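Local coordinates for glucoamylase (Thermoanaerobacterium thermosaccharolyticum, PDB 1LF6), which hydrolyses glucans, probably cutting terminal alpha-1,4-linked glucose units one after another from the non-reducing chain ends, at residues K282-F290 against A351-D359; N295-I304 against E625-I633. One frame throughout, in Å; residues are numbered along the deposited sequence.

In the fold
From the N terminus the chain passes through the beta-sandwich domain and along helix 269-284 before entering the helical barrel. Contact 1 sets the end of that helix and the following loop, 282-290, against the turn between helices 342-355 and 358-375, closing a loop with 60 residues between its segments. Contact 2 joins helix 296-306 to the end of helix 618-627 and the turn after it, across 320 intervening residues. Because 295-304 lies between the two segments of contact 1, while 625-633 comes after both, the loops cross. The contacts also touch: N288 O probably accepts a hydrogen bond from Y298 OH, and F352 packs on M302.

Contact 1. Residues K282-F290 against A351-D359; sequences KYCNTLNNF and AFIAAGDVD
Y283 OH donates to D357 OD1 at 2.9 Å, arriving on the anti side of the carboxylate and somewhat out of its plane. With CG anti to the backbone N (chi1 171°), the tyrosine side chain reaches across to the turn, its ring steeply inclined to the carboxylate. The same hydroxyl lies at the edge of the F352 ring, 3.4 Å from CE1. D357 OD1 is shared, since S360 OG is bonded to it as well, and the aspartate side chain also caps a backbone N just past D359. Phenylalanine in place of Y283 would probably leave D357 OD1 without its bond from the 282-290 side, relying on its partners in helix 358-375.

This is the corner where the helix coming from the beta-sandwich domain runs out against a turn of the (alpha/alpha) barrel. Helix 342-355 ends in a Schellman motif at G356, and D357 follows directly as N-cap of helix 358-375. Both bonds of the motif run back into the last turn, G356 N to I353 O and, weakly, D357 N to F352 O.

Carbonyls of the last helical turn are taken up by N288. Its backbone N gives A355 O a nearly straight bond of 2.9 Å (N-H...O 168°). Its side-chain ND2 reaches A354 O at 3.2 Å, approaching from above the carbonyl plane although the oxygen lies close to the plane of the asparagine amide. The F290 ring rests one face, near its rim, against N288 CB and brings CZ to 3.7 Å from A354 O. Between the polar ends, L287 CD2 fills in at 4.1 Å from A355 CB and 3.9 Å from D357 CB.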
loop_
_atom_site.group_PDB
_atom_site.type_symbol
_atom_site.label_atom_id
_atom_site.label_comp_id
_atom_site.label_asym_id
_atom_site.label_seq_id
_atom_site.Cartn_x
_atom_site.Cartn_y
_atom_site.Cartn_z
ATOM N N LYS A 282 -15.864 14.168 -7.566
ATOM C CA LYS A 282 -17.214 13.625 -7.504
ATOM C C LYS A 282 -17.297 12.555 -6.417
ATOM O O LYS A 282 -18.261 12.494 -5.647
ATOM C CB LYS A 282 -17.580 13.008 -8.854
ATOM C CG LYS A 282 -18.932 12.328 -8.879
ATOM C CD LYS A 282 -19.154 11.627 -10.205
ATOM C CE LYS A 282 -20.527 10.987 -10.261
ATOM N NZ LYS A 282 -20.765 10.351 -11.587
ATOM N N TYR A 283 -16.282 11.702 -6.366
ATOM C CA TYR A 283 -16.249 10.645 -5.367
ATOM C C TYR A 283 -16.113 11.204 -3.960
ATOM O O TYR A 283 -16.831 10.784 -3.059
ATOM C CB TYR A 283 -15.100 9.672 -5.634
ATOM C CG TYR A 283 -14.908 8.694 -4.500
ATOM C CD1 TYR A 283 -13.792 8.770 -3.662
ATOM C CD2 TYR A 283 -15.864 7.713 -4.236
ATOM C CE1 TYR A 283 -13.637 7.887 -2.586
ATOM C CE2 TYR A 283 -15.722 6.830 -3.167
ATOM C CZ TYR A 283 -14.606 6.921 -2.347
ATOM O OH TYR A 283 -14.456 6.036 -1.305
ATOM N N CYS A 284 -15.198 12.150 -3.769
ATOM C CA CYS A 284 -14.997 12.736 -2.447
ATOM C C CYS A 284 -16.268 13.375 -1.914
ATOM O O CYS A 284 -16.586 13.247 -0.729
ATOM C CB CYS A 284 -13.885 13.787 -2.478
ATOM S SG CYS A 284 -12.228 13.111 -2.693
ATOM N N ASN A 285 -16.998 14.056 -2.794
ATOM C CA ASN A 285 -18.223 14.734 -2.390
ATOM C C ASN A 285 -19.379 13.794 -2.115
ATOM O O ASN A 285 -20.461 14.220 -1.723
ATOM C CB ASN A 285 -18.624 15.776 -3.435
ATOM C CG ASN A 285 -17.654 16.932 -3.487
ATOM O OD1 ASN A 285 -17.083 17.316 -2.467
ATOM N ND2 ASN A 285 -17.467 17.499 -4.671
ATOM N N THR A 286 -19.143 12.506 -2.316
ATOM C CA THR A 286 -20.163 11.511 -2.059
ATOM C C THR A 286 -19.969 11.002 -0.626
ATOM O O THR A 286 -20.844 10.347 -0.060
ATOM C CB THR A 286 -20.044 10.340 -3.065
ATOM O OG1 THR A 286 -21.328 9.736 -3.245
ATOM C CG2 THR A 286 -19.074 9.280 -2.562
ATOM N N LEU A 287 -18.824 11.344 -0.039
ATOM C CA LEU A 287 -18.470 10.913 1.314
ATOM C C LEU A 287 -18.931 11.870 2.410
ATOM O O LEU A 287 -19.119 13.061 2.170
ATOM C CB LEU A 287 -16.948 10.748 1.420
ATOM C CG LEU A 287 -16.243 9.887 0.358
ATOM C CD1 LEU A 287 -14.740 9.972 0.568
ATOM C CD2 LEU A 287 -16.710 8.445 0.444
ATOM N N ASN A 288 -19.105 11.341 3.617
ATOM C CA ASN A 288 -19.509 12.164 4.753
ATOM C C ASN A 288 -18.418 13.206 4.995
ATOM O O ASN A 288 -17.226 12.898 4.920
ATOM C CB ASN A 288 -19.670 11.310 6.016
ATOM C CG ASN A 288 -20.689 10.200 5.848
ATOM O OD1 ASN A 288 -21.825 10.437 5.428
ATOM N ND2 ASN A 288 -20.294 8.980 6.187
ATOM N N ASN A 289 -18.823 14.437 5.282
ATOM C CA ASN A 289 -17.861 15.501 5.538
ATOM C C ASN A 289 -17.868 15.876 7.012
ATOM O O ASN A 289 -17.158 16.784 7.436
ATOM C CB ASN A 289 -18.180 16.733 4.683
ATOM C CG ASN A 289 -19.566 17.295 4.952
ATOM O OD1 ASN A 289 -19.941 17.535 6.100
ATOM N ND2 ASN A 289 -20.329 17.518 3.888
ATOM N N PHE A 290 -18.679 15.160 7.784
ATOM C CA PHE A 290 -18.801 15.390 9.221
ATOM C C PHE A 290 -19.035 16.858 9.554
ATOM O O PHE A 290 -18.241 17.483 10.258
ATOM C CB PHE A 290 -17.549 14.880 9.942
ATOM C CG PHE A 290 -17.235 13.442 9.649
ATOM C CD1 PHE A 290 -16.492 13.097 8.525
ATOM C CD2 PHE A 290 -17.727 12.431 10.464
ATOM C CE1 PHE A 290 -16.247 11.763 8.216
ATOM C CE2 PHE A 290 -17.489 11.094 10.161
ATOM C CZ PHE A 290 -16.748 10.763 9.034
ATOM N N ALA A 351 -13.366 1.571 7.028
ATOM C CA ALA A 351 -13.121 2.979 6.717
ATOM C C ALA A 351 -14.151 3.420 5.673
ATOM O O ALA A 351 -14.725 4.497 5.780
ATOM C CB ALA A 351 -11.708 3.163 6.175
ATOM N N PHE A 352 -14.382 2.585 4.661
ATOM C CA PHE A 352 -15.370 2.920 3.643
ATOM C C PHE A 352 -16.734 3.111 4.305
ATOM O O PHE A 352 -17.479 4.017 3.949
ATOM C CB PHE A 352 -15.464 1.810 2.581
ATOM C CG PHE A 352 -14.390 1.880 1.528
ATOM C CD1 PHE A 352 -14.188 3.050 0.799
ATOM C CD2 PHE A 352 -13.600 0.769 1.242
ATOM C CE1 PHE A 352 -13.213 3.115 -0.204
ATOM C CE2 PHE A 352 -12.623 0.822 0.242
ATOM C CZ PHE A 352 -12.431 1.995 -0.480
ATOM N N ILE A 353 -17.058 2.253 5.266
ATOM C CA ILE A 353 -18.331 2.357 5.970
ATOM C C ILE A 353 -18.412 3.688 6.702
ATOM O O ILE A 353 -19.385 4.426 6.560
ATOM C CB ILE A 353 -18.513 1.224 7.000
ATOM C CG1 ILE A 353 -18.594 -0.128 6.283
ATOM C CG2 ILE A 353 -19.779 1.460 7.821
ATOM C CD1 ILE A 353 -19.740 -0.230 5.308
ATOM N N ALA A 354 -17.376 3.988 7.479
ATOM C CA ALA A 354 -17.315 5.221 8.247
ATOM C C ALA A 354 -17.397 6.459 7.363
ATOM O O ALA A 354 -17.900 7.505 7.788
ATOM C CB ALA A 354 -16.031 5.259 9.057
ATOM N N ALA A 355 -16.887 6.337 6.142
ATOM C CA ALA A 355 -16.877 7.442 5.188
ATOM C C ALA A 355 -18.179 7.555 4.393
ATOM O O ALA A 355 -18.417 8.564 3.733
ATOM C CB ALA A 355 -15.695 7.283 4.232
ATOM N N GLY A 356 -19.013 6.523 4.450
ATOM C CA GLY A 356 -20.271 6.561 3.729
ATOM C C GLY A 356 -20.263 5.821 2.404
ATOM O O GLY A 356 -21.289 5.759 1.724
ATOM N N ASP A 357 -19.120 5.261 2.024
ATOM C CA ASP A 357 -19.022 4.511 0.774
ATOM C C ASP A 357 -19.317 3.044 1.069
ATOM O O ASP A 357 -18.425 2.187 1.064
ATOM C CB ASP A 357 -17.625 4.661 0.164
ATOM C CG ASP A 357 -17.483 3.933 -1.167
ATOM O OD1 ASP A 357 -16.370 3.965 -1.732
ATOM O OD2 ASP A 357 -18.475 3.335 -1.648
ATOM N N VAL A 358 -20.588 2.765 1.332
ATOM C CA VAL A 358 -21.037 1.417 1.645
ATOM C C VAL A 358 -20.827 0.447 0.485
ATOM O O VAL A 358 -20.506 -0.719 0.706
ATOM C CB VAL A 358 -22.528 1.436 2.056
ATOM C CG1 VAL A 358 -22.999 0.037 2.424
ATOM C CG2 VAL A 358 -22.708 2.375 3.231
ATOM N N ASP A 359 -20.997 0.930 -0.744
ATOM C CA ASP A 359 -20.822 0.096 -1.937
ATOM C C ASP A 359 -19.449 -0.564 -1.987
ATOM O O ASP A 359 -19.327 -1.751 -2.297
ATOM C CB ASP A 359 -21.007 0.933 -3.207
ATOM C CG ASP A 359 -22.455 1.353 -3.433
ATOM O OD1 ASP A 359 -22.683 2.227 -4.289
ATOM O OD2 ASP A 359 -23.355 0.803 -2.766
#

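Contact 2. Residues N295-I304 against E625-I633; sequences NSLYYNSMMI and EKFANEGGI
L297, with CG anti to its backbone N (chi1 -172°), spreads its two methyls over the chain at 625-633, while E625, with CG beside its own backbone N (chi1 -70°), lays CB and CG along L297 CD2 and sends its carboxylate past the leucine. The pair joins two helices of the (alpha/alpha) barrel, 296-306 near the chain's entry to the barrel and 618-627 near its far end. CD2 of L297 lies 3.6 Å from E625 CG; further along the glutamate, Y659 OH bonds to OE1. CD1 points to the turn beyond, 3.3 Å from G632 O and 4.4 Å from A628 CB. One helical turn further, the amide of N300 comes up beside the carbonyls of G631 and G632.

The type I turn N629-G632 is tied to the residue after it by N629 OD1, which accepts from I633 N at 2.9 Å and also, weakly, from G631 N. On the helix side, L297 O takes both S301 N and S301 OG, on opposite faces of its carbonyl plane, and S301 OG is also bonded to H656 ND1. Past the turn, I304 CD1 meets I633 CG1 at 3.9 Å.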
loop_
_atom_site.group_PDB
_atom_site.type_symbol
_atom_site.label_atom_id
_atom_site.label_comp_id
_atom_site.label_asym_id
_atom_site.label_seq_id
_atom_site.Cartn_x
_atom_site.Cartn_y
_atom_site.Cartn_z
ATOM N N ASN A 295 -11.141 16.681 6.789
ATOM C CA ASN A 295 -9.925 17.382 6.392
ATOM C C ASN A 295 -9.220 16.744 5.196
ATOM O O ASN A 295 -9.687 15.749 4.639
ATOM C CB ASN A 295 -8.964 17.479 7.584
ATOM C CG ASN A 295 -8.504 16.118 8.083
ATOM O OD1 ASN A 295 -7.846 16.015 9.117
ATOM N ND2 ASN A 295 -8.846 15.072 7.348
ATOM N N SER A 296 -8.089 17.318 4.808
ATOM C CA SER A 296 -7.345 16.818 3.660
ATOM C C SER A 296 -6.853 15.385 3.816
ATOM O O SER A 296 -6.956 14.585 2.883
ATOM C CB SER A 296 -6.158 17.738 3.359
ATOM O OG SER A 296 -5.222 17.726 4.420
ATOM N N LEU A 297 -6.319 15.049 4.983
ATOM C CA LEU A 297 -5.817 13.694 5.187
ATOM C C LEU A 297 -6.949 12.684 5.100
ATOM O O LEU A 297 -6.746 11.562 4.645
ATOM C CB LEU A 297 -5.097 13.575 6.534
ATOM C CG LEU A 297 -4.350 12.260 6.787
ATOM C CD1 LEU A 297 -3.438 11.933 5.612
ATOM C CD2 LEU A 297 -3.538 12.378 8.068
ATOM N N TYR A 298 -8.141 13.086 5.533
ATOM C CA TYR A 298 -9.307 12.209 5.479
ATOM C C TYR A 298 -9.615 11.891 4.020
ATOM O O TYR A 298 -9.733 10.730 3.637
ATOM C CB TYR A 298 -10.513 12.899 6.120
ATOM C CG TYR A 298 -11.853 12.272 5.796
ATOM C CD1 TYR A 298 -12.233 11.056 6.359
ATOM C CD2 TYR A 298 -12.760 12.919 4.954
ATOM C CE1 TYR A 298 -13.493 10.501 6.101
ATOM C CE2 TYR A 298 -14.021 12.374 4.688
ATOM C CZ TYR A 298 -14.384 11.171 5.268
ATOM O OH TYR A 298 -15.646 10.661 5.050
ATOM N N TYR A 299 -9.751 12.928 3.204
ATOM C CA TYR A 299 -10.037 12.724 1.792
ATOM C C TYR A 299 -8.872 12.008 1.103
ATOM O O TYR A 299 -9.079 11.097 0.296
ATOM C CB TYR A 299 -10.330 14.073 1.121
ATOM C CG TYR A 299 -11.694 14.633 1.474
ATOM C CD1 TYR A 299 -12.859 13.994 1.050
ATOM C CD2 TYR A 299 -11.822 15.790 2.242
ATOM C CE1 TYR A 299 -14.129 14.496 1.384
ATOM C CE2 TYR A 299 -13.086 16.300 2.584
ATOM C CZ TYR A 299 -14.232 15.646 2.150
ATOM O OH TYR A 299 -15.474 16.146 2.491
ATOM N N ASN A 300 -7.647 12.407 1.427
ATOM C CA ASN A 300 -6.478 11.771 0.822
ATOM C C ASN A 300 -6.514 10.275 1.117
ATOM O O ASN A 300 -6.348 9.451 0.213
ATOM C CB ASN A 300 -5.176 12.381 1.370
ATOM C CG ASN A 300 -3.941 11.931 0.591
ATOM O OD1 ASN A 300 -2.979 11.422 1.167
ATOM N ND2 ASN A 300 -3.967 12.122 -0.720
ATOM N N SER A 301 -6.743 9.924 2.382
ATOM C CA SER A 301 -6.795 8.520 2.782
ATOM C C SER A 301 -7.885 7.756 2.032
ATOM O O SER A 301 -7.645 6.658 1.538
ATOM C CB SER A 301 -7.045 8.403 4.293
ATOM O OG SER A 301 -5.999 9.018 5.030
ATOM N N MET A 302 -9.078 8.342 1.938
ATOM C CA MET A 302 -10.175 7.666 1.258
ATOM C C MET A 302 -9.939 7.444 -0.237
ATOM O O MET A 302 -10.373 6.433 -0.789
ATOM C CB MET A 302 -11.492 8.418 1.486
ATOM C CG MET A 302 -12.002 8.358 2.929
ATOM S SD MET A 302 -11.999 6.691 3.624
ATOM C CE MET A 302 -13.023 5.802 2.436
ATOM N N MET A 303 -9.253 8.372 -0.896
ATOM C CA MET A 303 -8.975 8.217 -2.320
ATOM C C MET A 303 -7.937 7.112 -2.502
ATOM O O MET A 303 -8.053 6.270 -3.402
ATOM C CB MET A 303 -8.446 9.524 -2.915
ATOM C CG MET A 303 -9.417 10.689 -2.787
ATOM S SD MET A 303 -8.920 12.170 -3.691
ATOM C CE MET A 303 -10.058 12.138 -4.954
ATOM N N ILE A 304 -6.923 7.123 -1.644
ATOM C CA ILE A 304 -5.876 6.114 -1.702
ATOM C C ILE A 304 -6.503 4.729 -1.565
ATOM O O ILE A 304 -6.165 3.816 -2.318
ATOM C CB ILE A 304 -4.818 6.326 -0.586
ATOM C CG1 ILE A 304 -3.982 7.565 -0.898
ATOM C CG2 ILE A 304 -3.924 5.089 -0.455
ATOM C CD1 ILE A 304 -2.959 7.893 0.168
ATOM N N GLU A 625 -1.313 12.424 11.791
ATOM C CA GLU A 625 -1.216 13.444 10.747
ATOM C C GLU A 625 0.230 13.859 10.516
ATOM O O GLU A 625 0.659 14.021 9.378
ATOM C CB GLU A 625 -2.074 14.665 11.113
ATOM C CG GLU A 625 -3.564 14.369 11.032
ATOM C CD GLU A 625 -4.438 15.472 11.596
ATOM O OE1 GLU A 625 -5.674 15.285 11.605
ATOM O OE2 GLU A 625 -3.900 16.515 12.029
ATOM N N LYS A 626 0.985 14.005 11.599
ATOM C CA LYS A 626 2.382 14.396 11.500
ATOM C C LYS A 626 3.243 13.243 10.983
ATOM O O LYS A 626 4.288 13.470 10.378
ATOM C CB LYS A 626 2.891 14.876 12.865
ATOM C CG LYS A 626 2.077 16.036 13.449
ATOM C CD LYS A 626 2.551 16.413 14.841
ATOM C CE LYS A 626 1.567 17.348 15.540
ATOM N NZ LYS A 626 1.309 18.571 14.739
ATOM N N PHE A 627 2.800 12.007 11.210
ATOM C CA PHE A 627 3.550 10.847 10.741
ATOM C C PHE A 627 3.455 10.727 9.224
ATOM O O PHE A 627 4.339 10.161 8.579
ATOM C CB PHE A 627 3.025 9.565 11.400
ATOM C CG PHE A 627 3.538 9.343 12.796
ATOM C CD1 PHE A 627 2.705 8.824 13.784
ATOM C CD2 PHE A 627 4.860 9.653 13.129
ATOM C CE1 PHE A 627 3.178 8.619 15.086
ATOM C CE2 PHE A 627 5.340 9.451 14.427
ATOM C CZ PHE A 627 4.497 8.934 15.409
ATOM N N ALA A 628 2.379 11.261 8.654
ATOM C CA ALA A 628 2.187 11.210 7.215
ATOM C C ALA A 628 3.250 12.093 6.570
ATOM O O ALA A 628 3.713 13.062 7.182
ATOM C CB ALA A 628 0.780 11.707 6.846
ATOM N N ASN A 629 3.653 11.755 5.345
ATOM C CA ASN A 629 4.656 12.559 4.659
ATOM C C ASN A 629 4.018 13.754 3.946
ATOM O O ASN A 629 2.830 14.048 4.122
ATOM C CB ASN A 629 5.462 11.722 3.653
ATOM C CG ASN A 629 4.613 11.145 2.529
ATOM O OD1 ASN A 629 3.553 11.667 2.195
ATOM N ND2 ASN A 629 5.097 10.063 1.929
ATOM N N GLU A 630 4.826 14.435 3.140
ATOM C CA GLU A 630 4.394 15.605 2.401
ATOM C C GLU A 630 3.227 15.301 1.467
ATOM O O GLU A 630 2.380 16.156 1.234
ATOM C CB GLU A 630 5.573 16.172 1.616
ATOM C CG GLU A 630 5.277 17.446 0.866
ATOM C CD GLU A 630 6.542 18.088 0.355
ATOM O OE1 GLU A 630 7.031 19.041 1.002
ATOM O OE2 GLU A 630 7.053 17.627 -0.684
ATOM N N GLY A 631 3.181 14.079 0.945
ATOM C CA GLY A 631 2.093 13.698 0.060
ATOM C C GLY A 631 0.857 13.195 0.790
ATOM O O GLY A 631 -0.110 12.753 0.159
ATOM N N GLY A 632 0.883 13.265 2.118
ATOM C CA GLY A 632 -0.244 12.804 2.910
ATOM C C GLY A 632 -0.278 11.287 3.001
ATOM O O GLY A 632 -1.298 10.699 3.353
ATOM N N ILE A 633 0.844 10.648 2.690
ATOM C CA ILE A 633 0.934 9.194 2.723
ATOM C C ILE A 633 1.561 8.699 4.019
ATOM O O ILE A 633 2.603 9.194 4.458
ATOM C CB ILE A 633 1.715 8.680 1.488
ATOM C CG1 ILE A 633 0.832 8.862 0.242
ATOM C CG2 ILE A 633 2.155 7.223 1.679
ATOM C CD1 ILE A 633 1.484 8.483 -1.067
#